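Long-range contacts in electron transfer flavoprotein, beta subunit (Thermotoga maritima, PDB 7KOE), which binds flavin-adenine dinucleotide and probably takes part in electron transfer: residues A[18-23]-A[75-80]; A[68-73]-A[91-96]; A[80-85]-A[216-221]. All coordinates share one frame; numbering follows the deposited sequence.

How the contacts relate
The three contacts meet around one beta-alpha-beta unit: strand 66-72, helix 78-85 and strand 91-95. Contact 2 pairs its two strands. Contact 1 sets the start of its helix against strand 13-22, the neighbour of 66-72 in the same sheet. Contact 3 packs the rest of the helix on the chain leading into strand 219-220, which lies next to 91-95. Contacts 1 and 3 share Ala80, and contact 1 closes before contact 3 opens. The segments of contact 2 alternate along the chain with those of both others. The centres lie about 6 to 10 Å apart. Contacts 1 and 2 both reach the FAD, through residues 18-19 and 70-72 on two neighbouring strands.

Contact 1 (A[18-23]-A[75-80]); sequences IKQVPD and PQAKEA. With FAD (flavin-adenine dinucleotide), chain I.
Gln20 holds CG anti to its backbone N (chi1 -162°) and runs on extended, which carries its amide across to residues 76 and 77. Its NE2 makes a weak, bent hydrogen bond to Gln76 O, 2.9 Å long with an N-H...O angle of 130°. The amide's other arm lies against Ala77, with Gln20 OE1 3.4 Å from Ala77 CA. Lower on the chain, Gln20 CG rests on the methyl of Ala80, at 3.7 Å from its CB. These two alanines give the glutamine a small apolar seat below its polar tip. Ile18 adds a second point of packing: its CD1 comes 3.6 Å from Ala80 O. Lys19 CB points away from the helix and its extended chain follows the cofactor. Its CG lies over one face of the FAD adenine, 3.5 Å from FAD N7A. NZ ends 3.6 Å from the phosphate oxygen FAD O1P and forms a salt bridge with Asp137. A serine in its place would probably uncover part of this adenine face and leave Asp137 without this positive partner. Behind the contact, Ala80 also touches Ile45 of strand 43-45. Gln20 thus turns to the helix and Lys19 to the adenine, which lies where residues 18-19 and 71-72 leave their neighbouring parallel strands, consistent with a HUP-type nucleotide-binding fold.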
loop_
_atom_site.group_PDB
_atom_site.type_symbol
_atom_site.label_atom_id
_atom_site.label_comp_id
_atom_site.label_asym_id
_atom_site.label_seq_id
_atom_site.Cartn_x
_atom_site.Cartn_y
_atom_site.Cartn_z
ATOM N N ILE A 18 42.193 15.016 2.677
ATOM C CA ILE A 18 41.127 14.797 3.644
ATOM C C ILE A 18 39.960 14.119 2.943
ATOM O O ILE A 18 39.805 14.186 1.722
ATOM C CB ILE A 18 40.668 16.098 4.335
ATOM C CG1 ILE A 18 39.858 16.971 3.381
ATOM C CG2 ILE A 18 41.849 16.867 4.865
ATOM C CD1 ILE A 18 39.134 18.090 4.053
ATOM N N LYS A 19 39.135 13.443 3.733
ATOM C CA LYS A 19 37.995 12.711 3.208
ATOM C C LYS A 19 36.742 13.118 3.959
ATOM O O LYS A 19 36.742 13.167 5.192
ATOM C CB LYS A 19 38.203 11.203 3.324
ATOM C CG LYS A 19 37.210 10.392 2.528
ATOM C CD LYS A 19 37.133 8.980 3.033
ATOM C CE LYS A 19 36.020 8.213 2.367
ATOM N NZ LYS A 19 35.744 6.954 3.094
ATOM N N GLN A 20 35.678 13.403 3.219
ATOM C CA GLN A 20 34.394 13.689 3.837
ATOM C C GLN A 20 33.757 12.392 4.307
ATOM O O GLN A 20 33.499 11.491 3.506
ATOM C CB GLN A 20 33.482 14.413 2.860
ATOM C CG GLN A 20 32.341 15.114 3.536
ATOM C CD GLN A 20 31.226 15.443 2.588
ATOM O OE1 GLN A 20 30.961 14.701 1.647
ATOM N NE2 GLN A 20 30.561 16.563 2.827
ATOM N N VAL A 21 33.502 12.302 5.604
ATOM C CA VAL A 21 33.077 11.067 6.251
ATOM C C VAL A 21 31.758 11.373 6.949
ATOM O O VAL A 21 31.601 12.480 7.478
ATOM C CB VAL A 21 34.169 10.572 7.217
ATOM C CG1 VAL A 21 33.686 9.473 8.136
ATOM C CG2 VAL A 21 35.375 10.102 6.442
ATOM N N PRO A 22 30.771 10.476 6.927
ATOM C CA PRO A 22 29.562 10.690 7.732
ATOM C C PRO A 22 29.878 10.689 9.220
ATOM O O PRO A 22 30.846 10.078 9.669
ATOM C CB PRO A 22 28.670 9.505 7.354
ATOM C CG PRO A 22 29.171 9.059 6.038
ATOM C CD PRO A 22 30.637 9.317 6.033
ATOM N N ASP A 23 29.054 11.395 9.991
ATOM C CA ASP A 23 29.312 11.495 11.419
ATOM C C ASP A 23 28.954 10.185 12.100
ATOM O O ASP A 23 27.809 9.977 12.510
ATOM C CB ASP A 23 28.536 12.651 12.043
ATOM C CG ASP A 23 28.896 12.870 13.498
ATOM O OD1 ASP A 23 29.849 13.624 13.773
ATOM O OD2 ASP A 23 28.228 12.282 14.370
ATOM N N PRO A 75 30.079 15.626 -5.144
ATOM C CA PRO A 75 29.939 17.094 -5.163
ATOM C C PRO A 75 29.537 17.703 -3.830
ATOM O O PRO A 75 29.747 18.904 -3.632
ATOM C CB PRO A 75 28.860 17.327 -6.227
ATOM C CG PRO A 75 28.976 16.168 -7.122
ATOM C CD PRO A 75 29.315 15.007 -6.244
ATOM N N GLN A 76 28.982 16.920 -2.906
ATOM C CA GLN A 76 28.692 17.411 -1.567
ATOM C C GLN A 76 29.929 17.502 -0.687
ATOM O O GLN A 76 29.830 18.003 0.435
ATOM C CB GLN A 76 27.658 16.513 -0.888
ATOM C CG GLN A 76 28.092 15.070 -0.757
ATOM C CD GLN A 76 27.457 14.379 0.432
ATOM O OE1 GLN A 76 27.211 15.000 1.466
ATOM N NE2 GLN A 76 27.188 13.088 0.290
ATOM N N ALA A 77 31.080 17.030 -1.158
ATOM C CA ALA A 77 32.318 17.081 -0.398
ATOM C C ALA A 77 33.090 18.372 -0.612
ATOM O O ALA A 77 34.238 18.469 -0.173
ATOM C CB ALA A 77 33.205 15.886 -0.744
ATOM N N LYS A 78 32.500 19.360 -1.280
ATOM C CA LYS A 78 33.104 20.683 -1.315
ATOM C C LYS A 78 32.873 21.454 -0.028
ATOM O O LYS A 78 33.527 22.477 0.187
ATOM C CB LYS A 78 32.567 21.487 -2.502
ATOM C CG LYS A 78 31.260 22.215 -2.239
ATOM C CD LYS A 78 30.817 23.003 -3.457
ATOM C CE LYS A 78 31.631 24.271 -3.626
ATOM N NZ LYS A 78 31.158 25.347 -2.717
ATOM N N GLU A 79 31.961 20.988 0.828
ATOM C CA GLU A 79 31.761 21.616 2.124
ATOM C C GLU A 79 32.772 21.125 3.144
ATOM O O GLU A 79 33.064 21.835 4.112
ATOM C CB GLU A 79 30.339 21.357 2.617
ATOM C CG GLU A 79 29.265 21.680 1.592
ATOM C CD GLU A 79 29.252 23.146 1.186
ATOM O OE1 GLU A 79 29.432 24.016 2.064
ATOM O OE2 GLU A 79 29.054 23.427 -0.015
ATOM N N ALA A 80 33.307 19.919 2.952
ATOM C CA ALA A 80 34.446 19.483 3.748
ATOM C C ALA A 80 35.701 20.239 3.350
ATOM O O ALA A 80 36.521 20.589 4.203
ATOM C CB ALA A 80 34.659 17.983 3.589
HETATM P PA FAD I . 41.492 5.503 4.328
HETATM O O1A FAD I . 41.644 4.692 5.568
HETATM O O2A FAD I . 42.303 5.142 3.132
HETATM O O5B FAD I . 41.732 7.046 4.671
HETATM C C5B FAD I . 43.065 7.448 5.056
HETATM C C4B FAD I . 43.271 8.898 4.701
HETATM O O4B FAD I . 43.432 9.022 3.266
HETATM C C3B FAD I . 42.118 9.851 5.024
HETATM O O3B FAD I . 42.155 10.286 6.376
HETATM C C2B FAD I . 42.429 10.999 4.063
HETATM O O2B FAD I . 43.464 11.834 4.532
HETATM C C1B FAD I . 42.857 10.229 2.819
HETATM N N9A FAD I . 41.738 9.909 1.953
HETATM C C8A FAD I . 40.888 8.843 2.044
HETATM N N7A FAD I . 39.967 8.850 1.110
HETATM C C5A FAD I . 40.230 9.993 0.368
HETATM C C6A FAD I . 39.607 10.565 -0.756
HETATM N N6A FAD I . 38.543 10.044 -1.358
HETATM N N1A FAD I . 40.130 11.718 -1.235
HETATM C C2A FAD I . 41.198 12.241 -0.623
HETATM N N3A FAD I . 41.865 11.791 0.435
HETATM C C4A FAD I . 41.321 10.652 0.885
HETATM N N1 FAD I . 38.316 0.167 -0.448
HETATM C C2 FAD I . 39.372 -0.670 -0.398
HETATM O O2 FAD I . 40.406 -0.418 -1.012
HETATM N N3 FAD I . 39.348 -1.814 0.326
HETATM C C4 FAD I . 38.245 -2.190 1.050
HETATM O O4 FAD I . 38.266 -3.229 1.691
HETATM C C4X FAD I . 37.123 -1.350 1.023
HETATM N N5 FAD I . 36.065 -1.697 1.707
HETATM C C5X FAD I . 34.984 -0.859 1.659
HETATM C C6 FAD I . 33.834 -1.216 2.384
HETATM C C7 FAD I . 32.712 -0.426 2.381
HETATM C C7M FAD I . 31.495 -0.840 3.168
HETATM C C8 FAD I . 32.710 0.775 1.636
HETATM C C8M FAD I . 31.491 1.660 1.619
HETATM C C9 FAD I . 33.832 1.139 0.923
HETATM C C9A FAD I . 34.984 0.337 0.917
HETATM N N10 FAD I . 36.132 0.673 0.206
HETATM C C10 FAD I . 37.236 -0.154 0.230
HETATM C "C1'" FAD I . 36.168 1.917 -0.581
HETATM C "C2'" FAD I . 37.266 2.855 -0.119
HETATM O "O2'" FAD I . 36.875 3.499 1.083
HETATM C "C3'" FAD I . 37.563 3.923 -1.172
HETATM O "O3'" FAD I . 38.351 3.345 -2.203
HETATM C "C4'" FAD I . 38.274 5.155 -0.607
HETATM O "O4'" FAD I . 38.961 5.850 -1.649
HETATM C "C5'" FAD I . 39.258 4.804 0.483
HETATM O "O5'" FAD I . 38.749 5.261 1.762
HETATM P P FAD I . 39.099 4.426 3.080
HETATM O O1P FAD I . 37.838 4.096 3.804
HETATM O O2P FAD I . 39.996 3.307 2.676
HETATM O O3P FAD I . 39.949 5.493 3.913
#

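Contact 2 (A[68-73]-A[91-96]); sequences YVITMG and EAVHLS. With FAD (flavin-adenine dinucleotide), chain I.
Glu91 lies alongside Tyr68 and covers one face of its ring. Glu91 CB sits over the ring centre in a CH-pi contact, 3.5 Å from the centroid. The next atom, Glu91 CG, moves out toward the phenol end and stands 3.6 Å from Tyr68 CZ. The chain then bends (chi2 -69°), and the carboxylate leaves the ring. Its OE1 is hydrogen-bonded to Tyr216 OH, while Tyr68 OH is hydrogen-bonded to Arg122. Val93 CG2 lies at the edge of the Tyr68 ring. Further along this face, Ile70 CG1 and Val93 CG1 pack at 3.8 Å, and Leu95 CD1 reaches both Ile70 CD1 and Met72 CB. On the other face His94 turns a ring edge to the backbone, with CD2 3.3 Å from Thr71 O in the ring plane. The backbones pair in parallel. Thr71 O takes the straightest bond, from Leu95 N (2.8 Å, 175°). Met72 binds the adenine of FAD through its backbone: its N donates to FAD N1A over 3.0 Å, and its O accepts from FAD N6A. Strand 66-72 has strand 13-22 on its far side, and strand 91-95 has strand 219-220. Helix 105-119 covers the face of Tyr68, Met72 and Leu95; Leu81 of helix 78-85 covers that of Val69, Thr71, Ala92 and His94.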
loop_
_atom_site.group_PDB
_atom_site.type_symbol
_atom_site.label_atom_id
_atom_site.label_comp_id
_atom_site.label_asym_id
_atom_site.label_seq_id
_atom_site.Cartn_x
_atom_site.Cartn_y
_atom_site.Cartn_z
ATOM N N TYR A 68 48.018 23.001 0.671
ATOM C CA TYR A 68 46.837 22.698 -0.118
ATOM C C TYR A 68 46.085 21.572 0.569
ATOM O O TYR A 68 46.664 20.828 1.361
ATOM C CB TYR A 68 47.202 22.274 -1.538
ATOM C CG TYR A 68 47.377 23.408 -2.512
ATOM C CD1 TYR A 68 48.182 24.495 -2.209
ATOM C CD2 TYR A 68 46.745 23.383 -3.746
ATOM C CE1 TYR A 68 48.346 25.530 -3.101
ATOM C CE2 TYR A 68 46.906 24.411 -4.648
ATOM C CZ TYR A 68 47.707 25.483 -4.319
ATOM O OH TYR A 68 47.868 26.515 -5.212
ATOM N N VAL A 69 44.798 21.449 0.277
ATOM C CA VAL A 69 43.983 20.348 0.772
ATOM C C VAL A 69 43.185 19.793 -0.399
ATOM O O VAL A 69 42.637 20.555 -1.199
ATOM C CB VAL A 69 43.101 20.783 1.965
ATOM C CG1 VAL A 69 42.309 22.018 1.667
ATOM C CG2 VAL A 69 42.159 19.688 2.386
ATOM N N ILE A 70 43.182 18.472 -0.544
ATOM C CA ILE A 70 42.621 17.824 -1.720
ATOM C C ILE A 70 41.636 16.752 -1.274
ATOM O O ILE A 70 41.844 16.082 -0.257
ATOM C CB ILE A 70 43.743 17.258 -2.624
ATOM C CG1 ILE A 70 43.193 16.666 -3.920
ATOM C CG2 ILE A 70 44.609 16.255 -1.893
ATOM C CD1 ILE A 70 44.260 16.222 -4.865
ATOM N N THR A 71 40.527 16.636 -1.999
ATOM C CA THR A 71 39.521 15.623 -1.723
ATOM C C THR A 71 39.007 15.063 -3.035
ATOM O O THR A 71 38.604 15.820 -3.921
ATOM C CB THR A 71 38.354 16.190 -0.912
ATOM O OG1 THR A 71 38.857 16.826 0.263
ATOM C CG2 THR A 71 37.398 15.088 -0.497
ATOM N N MET A 72 39.035 13.746 -3.157
ATOM C CA MET A 72 38.372 13.031 -4.237
ATOM C C MET A 72 37.073 12.491 -3.656
ATOM O O MET A 72 37.078 11.513 -2.908
ATOM C CB MET A 72 39.257 11.915 -4.778
ATOM C CG MET A 72 38.617 11.091 -5.871
ATOM S SD MET A 72 39.046 9.349 -5.770
ATOM C CE MET A 72 37.740 8.735 -4.717
ATOM N N GLY A 73 35.963 13.143 -3.975
ATOM C CA GLY A 73 34.696 12.747 -3.416
ATOM C C GLY A 73 33.500 13.214 -4.215
ATOM O O GLY A 73 33.622 13.671 -5.355
ATOM N N GLU A 91 44.832 26.786 -0.162
ATOM C CA GLU A 91 43.951 26.414 -1.253
ATOM C C GLU A 91 43.304 25.068 -0.983
ATOM O O GLU A 91 43.839 24.230 -0.261
ATOM C CB GLU A 91 44.694 26.364 -2.590
ATOM C CG GLU A 91 45.203 27.705 -3.075
ATOM C CD GLU A 91 44.087 28.638 -3.486
ATOM O OE1 GLU A 91 43.126 28.167 -4.130
ATOM O OE2 GLU A 91 44.169 29.841 -3.166
ATOM N N ALA A 92 42.136 24.879 -1.581
ATOM C CA ALA A 92 41.443 23.605 -1.577
ATOM C C ALA A 92 41.257 23.143 -3.011
ATOM O O ALA A 92 41.086 23.956 -3.921
ATOM C CB ALA A 92 40.090 23.693 -0.880
ATOM N N VAL A 93 41.299 21.833 -3.208
ATOM C CA VAL A 93 41.241 21.237 -4.534
ATOM C C VAL A 93 40.233 20.102 -4.491
ATOM O O VAL A 93 40.326 19.216 -3.637
ATOM C CB VAL A 93 42.625 20.736 -4.988
ATOM C CG1 VAL A 93 42.499 19.711 -6.083
ATOM C CG2 VAL A 93 43.478 21.893 -5.455
ATOM N N HIS A 94 39.264 20.136 -5.391
ATOM C CA HIS A 94 38.241 19.110 -5.461
ATOM C C HIS A 94 38.450 18.263 -6.703
ATOM O O HIS A 94 38.603 18.795 -7.805
ATOM C CB HIS A 94 36.849 19.732 -5.474
ATOM C CG HIS A 94 35.772 18.794 -5.040
ATOM N ND1 HIS A 94 34.436 19.121 -5.096
ATOM C CD2 HIS A 94 35.832 17.535 -4.551
ATOM C CE1 HIS A 94 33.720 18.105 -4.657
ATOM N NE2 HIS A 94 34.542 17.129 -4.321
ATOM N N LEU A 95 38.469 16.951 -6.524
ATOM C CA LEU A 95 38.476 16.004 -7.631
ATOM C C LEU A 95 37.056 15.466 -7.721
ATOM O O LEU A 95 36.745 14.398 -7.197
ATOM C CB LEU A 95 39.492 14.896 -7.410
ATOM C CG LEU A 95 40.873 15.325 -6.924
ATOM C CD1 LEU A 95 41.697 14.104 -6.610
ATOM C CD2 LEU A 95 41.565 16.185 -7.959
ATOM N N SER A 96 36.189 16.217 -8.390
ATOM C CA SER A 96 34.768 15.907 -8.439
ATOM C C SER A 96 34.404 15.440 -9.836
ATOM O O SER A 96 34.434 16.231 -10.787
ATOM C CB SER A 96 33.919 17.117 -8.048
ATOM O OG SER A 96 32.539 16.796 -8.119
HETATM P PA FAD I . 41.492 5.503 4.328
HETATM O O1A FAD I . 41.644 4.692 5.568
HETATM O O2A FAD I . 42.303 5.142 3.132
HETATM O O5B FAD I . 41.732 7.046 4.671
HETATM C C5B FAD I . 43.065 7.448 5.056
HETATM C C4B FAD I . 43.271 8.898 4.701
HETATM O O4B FAD I . 43.432 9.022 3.266
HETATM C C3B FAD I . 42.118 9.851 5.024
HETATM O O3B FAD I . 42.155 10.286 6.376
HETATM C C2B FAD I . 42.429 10.999 4.063
HETATM O O2B FAD I . 43.464 11.834 4.532
HETATM C C1B FAD I . 42.857 10.229 2.819
HETATM N N9A FAD I . 41.738 9.909 1.953
HETATM C C8A FAD I . 40.888 8.843 2.044
HETATM N N7A FAD I . 39.967 8.850 1.110
HETATM C C5A FAD I . 40.230 9.993 0.368
HETATM C C6A FAD I . 39.607 10.565 -0.756
HETATM N N6A FAD I . 38.543 10.044 -1.358
HETATM N N1A FAD I . 40.130 11.718 -1.235
HETATM C C2A FAD I . 41.198 12.241 -0.623
HETATM N N3A FAD I . 41.865 11.791 0.435
HETATM C C4A FAD I . 41.321 10.652 0.885
HETATM N N1 FAD I . 38.316 0.167 -0.448
HETATM C C2 FAD I . 39.372 -0.670 -0.398
HETATM O O2 FAD I . 40.406 -0.418 -1.012
HETATM N N3 FAD I . 39.348 -1.814 0.326
HETATM C C4 FAD I . 38.245 -2.190 1.050
HETATM O O4 FAD I . 38.266 -3.229 1.691
HETATM C C4X FAD I . 37.123 -1.350 1.023
HETATM N N5 FAD I . 36.065 -1.697 1.707
HETATM C C5X FAD I . 34.984 -0.859 1.659
HETATM C C6 FAD I . 33.834 -1.216 2.384
HETATM C C7 FAD I . 32.712 -0.426 2.381
HETATM C C7M FAD I . 31.495 -0.840 3.168
HETATM C C8 FAD I . 32.710 0.775 1.636
HETATM C C8M FAD I . 31.491 1.660 1.619
HETATM C C9 FAD I . 33.832 1.139 0.923
HETATM C C9A FAD I . 34.984 0.337 0.917
HETATM N N10 FAD I . 36.132 0.673 0.206
HETATM C C10 FAD I . 37.236 -0.154 0.230
HETATM C "C1'" FAD I . 36.168 1.917 -0.581
HETATM C "C2'" FAD I . 37.266 2.855 -0.119
HETATM O "O2'" FAD I . 36.875 3.499 1.083
HETATM C "C3'" FAD I . 37.563 3.923 -1.172
HETATM O "O3'" FAD I . 38.351 3.345 -2.203
HETATM C "C4'" FAD I . 38.274 5.155 -0.607
HETATM O "O4'" FAD I . 38.961 5.850 -1.649
HETATM C "C5'" FAD I . 39.258 4.804 0.483
HETATM O "O5'" FAD I . 38.749 5.261 1.762
HETATM P P FAD I . 39.099 4.426 3.080
HETATM O O1P FAD I . 37.838 4.096 3.804
HETATM O O2P FAD I . 39.996 3.307 2.676
HETATM O O3P FAD I . 39.949 5.493 3.913
#

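Contact 3 (A[80-85]-A[216-221]); sequences ALKDAI and YEPIVW
Ile85 meets the ring of Tyr216, and the two side chains cross at about a right angle. This is the closer apolar part of the contact. Ile85 CG1 is 3.8 Å from Tyr216 CD2, and the CG2 branch lies over one face of the ring. Tyr216 carries its ring anti to the backbone N (chi1 -176°), which directs it at the helix. The phenol end goes on to the sheet, where Tyr216 OH is hydrogen-bonded to Ala92 N. Leu81 makes a lighter contact: only its CD1 approaches Pro218, at 4.2 Å from CB. Leu81 spends most of its contacts on the sheet beneath, on strands 66-72 and 91-95.

The solvent side is polar. Lys82 is partly exposed and curls round the carbonyl of Tyr216, with its CG 3.7 Å from Tyr216 O. A bend at chi3 (75°) turns the chain, and NZ is hydrogen-bonded to Ile214 O. Glu217 is exposed. Its OE2 stays 4.7 Å from Lys82 NZ, too far for contact, and forms its salt bridge with Lys78 instead.

Between the two segments the chemistry is thus mostly van der Waals contact. Isoleucine, leucine, proline and the tyrosine ring hold helix 78-85 to residues 216-218, while the polar ends of Lys82, Tyr216 and Glu217 are satisfied by partners beyond the two segments.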
loop_
_atom_site.group_PDB
_atom_site.type_symbol
_atom_site.label_atom_id
_atom_site.label_comp_id
_atom_site.label_asym_id
_atom_site.label_seq_id
_atom_site.Cartn_x
_atom_site.Cartn_y
_atom_site.Cartn_z
ATOM N N ALA A 80 33.307 19.919 2.952
ATOM C CA ALA A 80 34.446 19.483 3.748
ATOM C C ALA A 80 35.701 20.239 3.350
ATOM O O ALA A 80 36.521 20.589 4.203
ATOM C CB ALA A 80 34.659 17.983 3.589
ATOM N N LEU A 81 35.865 20.509 2.059
ATOM C CA LEU A 81 37.009 21.284 1.605
ATOM C C LEU A 81 36.938 22.732 2.050
ATOM O O LEU A 81 37.978 23.384 2.157
ATOM C CB LEU A 81 37.117 21.219 0.090
ATOM C CG LEU A 81 37.837 19.972 -0.387
ATOM C CD1 LEU A 81 37.563 19.780 -1.842
ATOM C CD2 LEU A 81 39.315 20.106 -0.130
ATOM N N LYS A 82 35.742 23.250 2.310
ATOM C CA LYS A 82 35.639 24.585 2.873
ATOM C C LYS A 82 35.898 24.581 4.369
ATOM O O LYS A 82 36.421 25.560 4.899
ATOM C CB LYS A 82 34.268 25.182 2.561
ATOM C CG LYS A 82 34.132 25.615 1.118
ATOM C CD LYS A 82 32.689 25.735 0.698
ATOM C CE LYS A 82 32.065 26.980 1.272
ATOM N NZ LYS A 82 31.083 27.577 0.333
ATOM N N ASP A 83 35.583 23.488 5.062
ATOM C CA ASP A 83 35.908 23.396 6.480
ATOM C C ASP A 83 37.398 23.215 6.735
ATOM O O ASP A 83 37.839 23.394 7.872
ATOM C CB ASP A 83 35.139 22.248 7.125
ATOM C CG ASP A 83 33.671 22.556 7.293
ATOM O OD1 ASP A 83 33.331 23.738 7.500
ATOM O OD2 ASP A 83 32.855 21.615 7.220
ATOM N N ALA A 84 38.174 22.856 5.714
ATOM C CA ALA A 84 39.618 22.765 5.849
ATOM C C ALA A 84 40.292 24.115 5.670
ATOM O O ALA A 84 41.387 24.328 6.195
ATOM C CB ALA A 84 40.168 21.769 4.835
ATOM N N ILE A 85 39.663 25.033 4.934
ATOM C CA ILE A 85 40.201 26.378 4.780
ATOM C C ILE A 85 39.991 27.190 6.053
ATOM O O ILE A 85 40.720 28.158 6.303
ATOM C CB ILE A 85 39.567 27.026 3.532
ATOM C CG1 ILE A 85 39.754 26.112 2.329
ATOM C CG2 ILE A 85 40.210 28.346 3.170
ATOM C CD1 ILE A 85 41.199 25.828 2.004
ATOM N N TYR A 216 34.646 30.817 -0.126
ATOM C CA TYR A 216 35.738 30.195 -0.854
ATOM C C TYR A 216 35.181 29.104 -1.749
ATOM O O TYR A 216 34.300 28.345 -1.341
ATOM C CB TYR A 216 36.785 29.593 0.083
ATOM C CG TYR A 216 37.974 29.038 -0.651
ATOM C CD1 TYR A 216 38.906 29.887 -1.230
ATOM C CD2 TYR A 216 38.159 27.670 -0.781
ATOM C CE1 TYR A 216 39.989 29.387 -1.912
ATOM C CE2 TYR A 216 39.235 27.165 -1.464
ATOM C CZ TYR A 216 40.145 28.028 -2.024
ATOM O OH TYR A 216 41.219 27.528 -2.709
ATOM N N GLU A 217 35.703 29.028 -2.968
ATOM C CA GLU A 217 35.311 27.992 -3.907
ATOM C C GLU A 217 36.506 27.103 -4.198
ATOM O O GLU A 217 37.504 27.586 -4.753
ATOM C CB GLU A 217 34.777 28.606 -5.194
ATOM C CG GLU A 217 33.358 29.120 -5.071
ATOM C CD GLU A 217 32.349 28.000 -4.960
ATOM O OE1 GLU A 217 32.586 26.925 -5.547
ATOM O OE2 GLU A 217 31.320 28.195 -4.282
ATOM N N PRO A 218 36.462 25.826 -3.821
ATOM C CA PRO A 218 37.580 24.928 -4.113
ATOM C C PRO A 218 37.725 24.664 -5.601
ATOM O O PRO A 218 36.748 24.630 -6.350
ATOM C CB PRO A 218 37.209 23.648 -3.358
ATOM C CG PRO A 218 35.748 23.736 -3.155
ATOM C CD PRO A 218 35.452 25.179 -2.971
ATOM N N ILE A 219 38.975 24.490 -6.021
ATOM C CA ILE A 219 39.307 24.280 -7.426
ATOM C C ILE A 219 38.836 22.886 -7.822
ATOM O O ILE A 219 39.389 21.884 -7.362
ATOM C CB ILE A 219 40.809 24.444 -7.670
ATOM C CG1 ILE A 219 41.310 25.724 -7.010
ATOM C CG2 ILE A 219 41.099 24.480 -9.148
ATOM C CD1 ILE A 219 42.803 25.779 -6.869
ATOM N N VAL A 220 37.821 22.812 -8.671
ATOM C CA VAL A 220 37.256 21.534 -9.083
ATOM C C VAL A 220 37.990 21.039 -10.319
ATOM O O VAL A 220 38.123 21.768 -11.308
ATOM C CB VAL A 220 35.750 21.657 -9.350
ATOM C CG1 VAL A 220 35.142 20.286 -9.541
ATOM C CG2 VAL A 220 35.079 22.373 -8.205
ATOM N N TRP A 221 38.461 19.795 -10.266
ATOM C CA TRP A 221 39.157 19.158 -11.376
ATOM C C TRP A 221 38.449 17.856 -11.711
ATOM O O TRP A 221 38.284 16.993 -10.841
ATOM C CB TRP A 221 40.621 18.896 -11.031
ATOM C CG TRP A 221 41.461 20.119 -11.034
ATOM C CD1 TRP A 221 41.211 21.281 -11.690
ATOM C CD2 TRP A 221 42.697 20.305 -10.344
ATOM N NE1 TRP A 221 42.214 22.185 -11.452
ATOM C CE2 TRP A 221 43.139 21.607 -10.626
ATOM C CE3 TRP A 221 43.473 19.495 -9.516
ATOM C CZ2 TRP A 221 44.323 22.120 -10.106
ATOM C CZ3 TRP A 221 44.642 20.004 -9.002
ATOM C CH2 TRP A 221 45.057 21.302 -9.298
#